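Local atomic coordinates of endoglucanase E (Clostridium thermocellum, PDB entry 2WAO), a protein that binds cello-oligosaccharide in its active site and, as the family 2 carbohydrate esterase domain of a cellulase, probably removes acetyl groups from plant cell-wall polysaccharides. Residues S154-Y158 with A159-A163; R322-A325 with E326-K330; H316-M319 with A320-L323. All blocks are in the same frame, centred on the assembly; numbering follows the deposited sequence.

Contact 1. Residues S154-Y158 with A159-A163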
loop_
_atom_site.group_PDB
_atom_site.type_symbol
_atom_site.label_atom_id
_atom_site.label_comp_id
_atom_site.label_asym_id
_atom_site.label_seq_id
_atom_site.Cartn_x
_atom_site.Cartn_y
_atom_site.Cartn_z
ATOM N N SER A 154 2.876 -6.188 -3.706
ATOM C CA SER A 154 1.891 -5.108 -3.518
ATOM C C SER A 154 1.206 -4.633 -4.809
ATOM O O SER A 154 0.163 -3.990 -4.731
ATOM C CB SER A 154 2.468 -3.907 -2.774
ATOM O OG SER A 154 3.529 -3.386 -3.538
ATOM N N TYR A 155 1.793 -4.931 -5.968
ATOM C CA TYR A 155 1.133 -4.571 -7.248
ATOM C C TYR A 155 -0.195 -5.326 -7.367
ATOM O O TYR A 155 -1.120 -4.842 -8.024
ATOM C CB TYR A 155 2.020 -4.926 -8.462
ATOM C CG TYR A 155 1.520 -4.348 -9.794
ATOM C CD1 TYR A 155 1.675 -2.984 -10.074
ATOM C CD2 TYR A 155 0.890 -5.169 -10.749
ATOM C CE1 TYR A 155 1.253 -2.454 -11.277
ATOM C CE2 TYR A 155 0.452 -4.649 -11.965
ATOM C CZ TYR A 155 0.657 -3.295 -12.218
ATOM O OH TYR A 155 0.239 -2.768 -13.403
ATOM N N MET A 156 -0.283 -6.512 -6.739
ATOM C CA MET A 156 -1.518 -7.329 -6.773
ATOM C C MET A 156 -2.228 -7.341 -5.383
ATOM O O MET A 156 -2.935 -8.295 -5.018
ATOM C CB MET A 156 -1.257 -8.729 -7.330
ATOM C CG MET A 156 -0.860 -8.736 -8.834
ATOM S SD MET A 156 -2.129 -7.959 -9.873
ATOM C CE MET A 156 -3.414 -9.193 -9.797
ATOM N N SER A 157 -1.989 -6.277 -4.592
ATOM C CA SER A 157 -2.776 -6.062 -3.370
ATOM C C SER A 157 -4.165 -5.572 -3.764
ATOM O O SER A 157 -4.360 -4.974 -4.847
ATOM C CB SER A 157 -2.121 -5.023 -2.468
ATOM O OG SER A 157 -2.277 -3.726 -3.010
ATOM N N TYR A 158 -5.141 -5.826 -2.895
ATOM C CA TYR A 158 -6.506 -5.300 -3.160
ATOM C C TYR A 158 -6.433 -3.790 -3.353
ATOM O O TYR A 158 -7.244 -3.222 -4.115
ATOM C CB TYR A 158 -7.475 -5.630 -2.026
ATOM C CG TYR A 158 -7.224 -4.835 -0.776
ATOM C CD1 TYR A 158 -7.984 -3.685 -0.495
ATOM C CD2 TYR A 158 -6.196 -5.202 0.121
ATOM C CE1 TYR A 158 -7.741 -2.925 0.622
ATOM C CE2 TYR A 158 -5.938 -4.436 1.270
ATOM C CZ TYR A 158 -6.722 -3.315 1.505
ATOM O OH TYR A 158 -6.508 -2.513 2.585
ATOM N N ALA A 159 -5.525 -3.127 -2.631
ATOM C CA ALA A 159 -5.390 -1.687 -2.701
ATOM C C ALA A 159 -4.923 -1.216 -4.097
ATOM O O ALA A 159 -5.509 -0.289 -4.702
ATOM C CB ALA A 159 -4.432 -1.215 -1.629
ATOM N N ALA A 160 -3.882 -1.872 -4.641
ATOM C CA ALA A 160 -3.365 -1.464 -5.954
ATOM C C ALA A 160 -4.366 -1.774 -7.058
ATOM O O ALA A 160 -4.542 -1.001 -8.022
ATOM C CB ALA A 160 -2.060 -2.172 -6.256
ATOM N N ILE A 161 -5.048 -2.898 -6.906
ATOM C CA ILE A 161 -5.972 -3.324 -7.944
ATOM C C ILE A 161 -7.192 -2.334 -7.948
ATOM O O ILE A 161 -7.677 -1.885 -9.037
ATOM C CB ILE A 161 -6.465 -4.757 -7.645
ATOM C CG1 ILE A 161 -5.325 -5.797 -7.776
ATOM C CG2 ILE A 161 -7.665 -5.101 -8.600
ATOM C CD1 ILE A 161 -5.709 -7.153 -7.114
ATOM N N THR A 162 -7.655 -1.976 -6.742
ATOM C CA THR A 162 -8.783 -0.998 -6.568
ATOM C C THR A 162 -8.381 0.364 -7.198
ATOM O O THR A 162 -9.152 0.977 -7.927
ATOM C CB THR A 162 -9.123 -0.853 -5.048
ATOM O OG1 THR A 162 -9.673 -2.097 -4.566
ATOM C CG2 THR A 162 -10.180 0.263 -4.797
ATOM N N ALA A 163 -7.159 0.813 -6.928
ATOM C CA ALA A 163 -6.696 2.065 -7.503
ATOM C C ALA A 163 -6.666 1.998 -9.039
ATOM O O ALA A 163 -7.124 2.944 -9.688
ATOM C CB ALA A 163 -5.336 2.500 -6.917
#
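Ser157 is the N-cap residue of helix 158-165: in one of its two modelled conformers, its OG accepts the amide hydrogen of Ala160 N at 2.9 Å, and the bond is nearly straight. A chi1 of 73° sets OG between the backbone N and the carbonyl carbon, turned in toward the first helical turn. There the hydroxyl also gives its hydrogen to Ser154 O, which receives Ser157 N from the same face of its carbonyl plane. One residue on, Tyr158 O is gripped twice by Thr162. The hydroxyl OG1 lies 2.7 Å from Tyr158 O and the backbone Thr162 N 2.9 Å from it, the two donors arriving from opposite faces of the carbonyl plane. Ile161 N, bonded to Ser157 O, closes the first regular turn. Tyr158 N, at the helix start, donates to His316 ND1.

Packing surrounds this polar core. The methyl CB of Ala160 nestles against two carbonyls of the preceding turn, 3.3 Å from both Ser154 O and Tyr155 O. Ala159 lies over one face of the phenol ring of Tyr158, its CB 4.3 Å from the plane and above the ring centre. At the margin, Met156 bends at chi2 and chi3, which brings CE back to within 4.1 Å of Ile161 CD1, the two chains slanting across one another. Ser154, Ser157 and Ala159 rest on Met172 of strand 168-174.

In this largely buried setting, two amides at the helix start, Ala160 N and Tyr158 N, thus find side-chain acceptors, Ser157 OG and the imidazole of His316.

Contact 2. Residues R322-A325 with E326-K330. With FMT (formic acid), chain M.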
loop_
_atom_site.group_PDB
_atom_site.type_symbol
_atom_site.label_atom_id
_atom_site.label_comp_id
_atom_site.label_asym_id
_atom_site.label_seq_id
_atom_site.Cartn_x
_atom_site.Cartn_y
_atom_site.Cartn_z
ATOM N N ARG A 322 -15.136 -5.720 -4.292
ATOM C CA ARG A 322 -16.027 -5.201 -3.285
ATOM C C ARG A 322 -15.720 -3.711 -3.020
ATOM O O ARG A 322 -16.631 -2.850 -3.069
ATOM C CB ARG A 322 -15.945 -6.035 -2.009
ATOM C CG ARG A 322 -16.795 -5.510 -0.865
ATOM C CD ARG A 322 -16.782 -6.459 0.297
ATOM N NE ARG A 322 -17.157 -7.814 -0.082
ATOM C CZ ARG A 322 -18.412 -8.270 -0.143
ATOM N NH1 ARG A 322 -19.435 -7.481 0.150
ATOM N NH2 ARG A 322 -18.644 -9.517 -0.517
ATOM N N LEU A 323 -14.446 -3.414 -2.772
ATOM C CA LEU A 323 -14.047 -2.060 -2.367
ATOM C C LEU A 323 -14.242 -1.026 -3.513
ATOM O O LEU A 323 -14.625 0.151 -3.260
ATOM C CB LEU A 323 -12.601 -2.051 -1.864
ATOM C CG LEU A 323 -12.048 -0.674 -1.451
ATOM C CD1 LEU A 323 -12.855 -0.148 -0.199
ATOM C CD2 LEU A 323 -10.539 -0.746 -1.134
ATOM N N THR A 324 -13.976 -1.475 -4.742
ATOM C CA THR A 324 -14.126 -0.653 -5.946
ATOM C C THR A 324 -15.596 -0.245 -6.008
ATOM O O THR A 324 -15.869 0.934 -6.228
ATOM C CB THR A 324 -13.631 -1.382 -7.253
ATOM O OG1 THR A 324 -12.202 -1.540 -7.166
ATOM C CG2 THR A 324 -13.949 -0.550 -8.546
ATOM N N ALA A 325 -16.513 -1.210 -5.829
ATOM C CA ALA A 325 -17.950 -0.905 -5.933
ATOM C C ALA A 325 -18.394 0.067 -4.814
ATOM O O ALA A 325 -19.178 0.977 -5.090
ATOM C CB ALA A 325 -18.802 -2.180 -5.955
ATOM N N GLU A 326 -17.913 -0.107 -3.574
ATOM C CA GLU A 326 -18.202 0.820 -2.445
ATOM C C GLU A 326 -17.757 2.288 -2.743
ATOM O O GLU A 326 -18.508 3.269 -2.578
ATOM C CB GLU A 326 -17.462 0.331 -1.182
ATOM C CG GLU A 326 -17.962 -1.007 -0.542
ATOM C CD GLU A 326 -19.385 -0.949 0.066
ATOM O OE1 GLU A 326 -19.878 0.146 0.401
ATOM O OE2 GLU A 326 -20.000 -2.024 0.212
ATOM N N ILE A 327 -16.528 2.425 -3.198
ATOM C CA ILE A 327 -15.990 3.753 -3.510
ATOM C C ILE A 327 -16.744 4.369 -4.718
ATOM O O ILE A 327 -17.136 5.538 -4.671
ATOM C CB ILE A 327 -14.497 3.709 -3.731
ATOM C CG1 ILE A 327 -13.799 3.324 -2.425
ATOM C CG2 ILE A 327 -14.004 5.079 -4.192
ATOM C CD1 ILE A 327 -12.321 2.894 -2.631
ATOM N N LYS A 328 -17.002 3.568 -5.748
ATOM C CA LYS A 328 -17.770 4.070 -6.910
ATOM C C LYS A 328 -19.119 4.639 -6.464
ATOM O O LYS A 328 -19.500 5.719 -6.902
ATOM C CB LYS A 328 -18.032 2.956 -7.946
ATOM C CG LYS A 328 -16.881 2.731 -8.876
ATOM C CD LYS A 328 -17.257 1.672 -9.933
ATOM C CE LYS A 328 -16.150 1.604 -10.982
ATOM N NZ LYS A 328 -16.249 0.333 -11.800
ATOM N N ASN A 329 -19.818 3.892 -5.606
ATOM C CA ASN A 329 -21.092 4.276 -5.005
ATOM C C ASN A 329 -21.059 5.623 -4.286
ATOM O O ASN A 329 -21.910 6.510 -4.572
ATOM C CB ASN A 329 -21.559 3.213 -4.016
ATOM C CG ASN A 329 -22.945 3.525 -3.397
ATOM O OD1 ASN A 329 -23.092 3.636 -2.170
ATOM N ND2 ASN A 329 -23.953 3.613 -4.236
ATOM N N LYS A 330 -20.119 5.776 -3.344
ATOM C CA LYS A 330 -20.034 7.009 -2.553
ATOM C C LYS A 330 -19.468 8.199 -3.299
ATOM O O LYS A 330 -19.848 9.338 -3.006
ATOM C CB LYS A 330 -19.219 6.824 -1.264
ATOM C CG LYS A 330 -19.721 5.697 -0.388
ATOM C CD LYS A 330 -21.083 5.958 0.182
ATOM C CE LYS A 330 -21.457 4.753 1.052
ATOM N NZ LYS A 330 -22.883 4.816 1.448
HETATM C C FMT M . -13.715 -10.289 -0.287
HETATM O O1 FMT M . -13.238 -10.828 0.752
HETATM O O2 FMT M . -14.443 -9.261 -0.399
HETATM O O HOH W 1 -19.564 -3.666 -2.594
HETATM O O HOH W 2 -19.639 -4.630 1.341
#
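Arg322 and Glu326, one turn apart on helix 313-331, are joined through water and not by a direct salt bridge, since Arg322 NH1 and Glu326 OE2 stand 5.5 Å apart. One water, in the guanidinium plane at its edge, accepts from Arg322 NH1 and donates to Glu326 OE2, 2.9 Å from the water oxygen. A second water donates to both Arg322 O and Glu326 OE2, the latter over a longer 3.3 Å. Glu326, its CG beside the backbone N and close to Arg322 O, bends at chi2 (-67°), and its carboxylate reaches both waters. Also at the guanidinium edge, Arg322 NE donates to a formate oxygen, O2, at 3.1 Å.

Backbone bonds run from Glu326, Ile327, Lys328 and Asn329 N to the carbonyls four residues earlier.

On the buried flank the side chains of Ile327 and Leu323 cross at a slant, Ile327 CD1 3.8 Å from Leu323 CG. At its border Thr324 and Lys328 run alongside each other, Thr324 CG2 lying 3.9 Å from Lys328 CE, while Thr324 OG1 bonds to Ala320 O and Asn165 OD1.

With Leu323, Thr324 and Ile327 facing helix 158-165 and Arg322 and Ala325 exposed, this is an amphipathic helix, as in the layers flanking the parallel sheet of the SGNH (GDSL-type) hydrolase fold.

Contact 3. Residues H316-M319 with A320-L323. With FMT (formic acid), chain M.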
loop_
_atom_site.group_PDB
_atom_site.type_symbol
_atom_site.label_atom_id
_atom_site.label_comp_id
_atom_site.label_asym_id
_atom_site.label_seq_id
_atom_site.Cartn_x
_atom_site.Cartn_y
_atom_site.Cartn_z
ATOM N N HIS A 316 -7.376 -11.154 -2.781
ATOM C CA HIS A 316 -7.154 -9.720 -3.065
ATOM C C HIS A 316 -8.061 -9.208 -4.176
ATOM O O HIS A 316 -8.614 -8.116 -4.064
ATOM C CB HIS A 316 -5.686 -9.417 -3.385
ATOM C CG HIS A 316 -4.797 -9.348 -2.173
ATOM N ND1 HIS A 316 -4.678 -8.205 -1.407
ATOM C CD2 HIS A 316 -3.949 -10.262 -1.621
ATOM C CE1 HIS A 316 -3.777 -8.399 -0.455
ATOM N NE2 HIS A 316 -3.344 -9.650 -0.538
ATOM N N GLN A 317 -8.241 -10.015 -5.233
ATOM C CA GLN A 317 -9.114 -9.635 -6.310
ATOM C C GLN A 317 -10.559 -9.487 -5.828
ATOM O O GLN A 317 -11.174 -8.512 -6.146
ATOM C CB GLN A 317 -8.979 -10.583 -7.512
ATOM C CG GLN A 317 -7.599 -10.410 -8.161
ATOM C CD GLN A 317 -7.317 -11.433 -9.224
ATOM O OE1 GLN A 317 -7.494 -12.634 -9.011
ATOM N NE2 GLN A 317 -6.860 -10.966 -10.389
ATOM N N LEU A 318 -11.069 -10.443 -5.060
ATOM C CA LEU A 318 -12.424 -10.332 -4.482
ATOM C C LEU A 318 -12.586 -9.051 -3.633
ATOM O O LEU A 318 -13.625 -8.379 -3.664
ATOM C CB LEU A 318 -12.753 -11.540 -3.603
ATOM C CG LEU A 318 -12.977 -12.896 -4.314
ATOM C CD1 LEU A 318 -13.421 -13.919 -3.296
ATOM C CD2 LEU A 318 -13.996 -12.722 -5.490
ATOM N N MET A 319 -11.586 -8.768 -2.823
ATOM C CA MET A 319 -11.601 -7.568 -1.971
ATOM C C MET A 319 -11.656 -6.324 -2.845
ATOM O O MET A 319 -12.437 -5.375 -2.591
ATOM C CB MET A 319 -10.345 -7.577 -1.114
ATOM C CG MET A 319 -10.329 -8.607 -0.031
ATOM S SD MET A 319 -8.708 -8.616 0.866
ATOM C CE MET A 319 -8.871 -7.139 1.823
ATOM N N ALA A 320 -10.829 -6.325 -3.878
ATOM C CA ALA A 320 -10.764 -5.167 -4.786
ATOM C C ALA A 320 -12.138 -4.957 -5.466
ATOM O O ALA A 320 -12.579 -3.827 -5.551
ATOM C CB ALA A 320 -9.667 -5.346 -5.826
ATOM N N GLU A 321 -12.813 -6.033 -5.877
ATOM C CA GLU A 321 -14.146 -5.902 -6.527
ATOM C C GLU A 321 -15.136 -5.251 -5.545
ATOM O O GLU A 321 -15.917 -4.348 -5.946
ATOM C CB GLU A 321 -14.697 -7.250 -7.044
ATOM C CG GLU A 321 -13.816 -7.879 -8.146
ATOM C CD GLU A 321 -14.257 -9.284 -8.560
ATOM O OE1 GLU A 321 -15.479 -9.563 -8.417
ATOM O OE2 GLU A 321 -13.396 -10.102 -9.033
ATOM N N ARG A 322 -15.136 -5.720 -4.292
ATOM C CA ARG A 322 -16.027 -5.201 -3.285
ATOM C C ARG A 322 -15.720 -3.711 -3.020
ATOM O O ARG A 322 -16.631 -2.850 -3.069
ATOM C CB ARG A 322 -15.945 -6.035 -2.009
ATOM C CG ARG A 322 -16.795 -5.510 -0.865
ATOM C CD ARG A 322 -16.782 -6.459 0.297
ATOM N NE ARG A 322 -17.157 -7.814 -0.082
ATOM C CZ ARG A 322 -18.412 -8.270 -0.143
ATOM N NH1 ARG A 322 -19.435 -7.481 0.150
ATOM N NH2 ARG A 322 -18.644 -9.517 -0.517
ATOM N N LEU A 323 -14.446 -3.414 -2.772
ATOM C CA LEU A 323 -14.047 -2.060 -2.367
ATOM C C LEU A 323 -14.242 -1.026 -3.513
ATOM O O LEU A 323 -14.625 0.151 -3.260
ATOM C CB LEU A 323 -12.601 -2.051 -1.864
ATOM C CG LEU A 323 -12.048 -0.674 -1.451
ATOM C CD1 LEU A 323 -12.855 -0.148 -0.199
ATOM C CD2 LEU A 323 -10.539 -0.746 -1.134
HETATM C C FMT M . -13.715 -10.289 -0.287
HETATM O O1 FMT M . -13.238 -10.828 0.752
HETATM O O2 FMT M . -14.443 -9.261 -0.399
#
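Met319 and Ala320 mark the dense side of this pair of helical turns. Ala320 N bonds to His316 O at 2.9 Å, and the methyl of Ala320 settles over the carbonyls of the preceding turn, its CB 3.4 Å from His316 O and 3.5 Å from Gln317 O. Leu323 N donates to Met319 O at 2.8 Å, almost in line with the carbonyl bond. All the side chains on this flank are buried: Ala320 against Ile161 and Thr162 of helix 158-165, Met319 against Tyr158 and Asn220, and Leu323 against Val218. His316, on the same flank, packs on Asn138 and Pro311.

Ala320 meets its two neighbours on helix 158-165 with only a methyl, consistent with a close approach of the two helices in the alpha/beta architecture of the SGNH hydrolases, where helices pack around a parallel sheet.

Toward solvent the contact opens out. Glu321 N and Arg322 N still bond to Gln317 O and Leu318 O, but the side chains barely meet. Glu321 extends beyond CG along the helix surface, with CG 3.4 Å from Gln317 O. Its carboxylate comes no nearer to Leu318 than 4.4 Å, from OE2 to CD2, and Gln317 leads its amide away from the following turn. The formate bound by Arg322, probably from the crystallisation liquor, lies beside this turn, its carbon 3.7 Å from Leu318 CB. Met319, with CG beside its backbone N and anti to the carbonyl carbon (chi1 -71°), brings that CG equally close to the formate O1. The Arg322 side chain also touches Pro297.

In the fold
Along the chain, contact 1 comes first, at the turn that leads into helix 158-165. Contact 3 and then contact 2 follow near the C terminus, on helix 313-331. Each joins adjoining residues, so none closes a long loop, and none crosses another; contacts 3 and 2 overlap at Arg322 and Leu323 and run on as successive turns of one helix. The two helices meet side by side. Contact 1 touches contact 3 also where the carbonyl of Met156 packs on His316 CB, and touches contact 2 where Thr162 packs on Thr324 and Ile327. Behind them lie strands of the parallel sheet: 168-174 by contact 1, 216-220 by contact 3, 255-260 by contact 2.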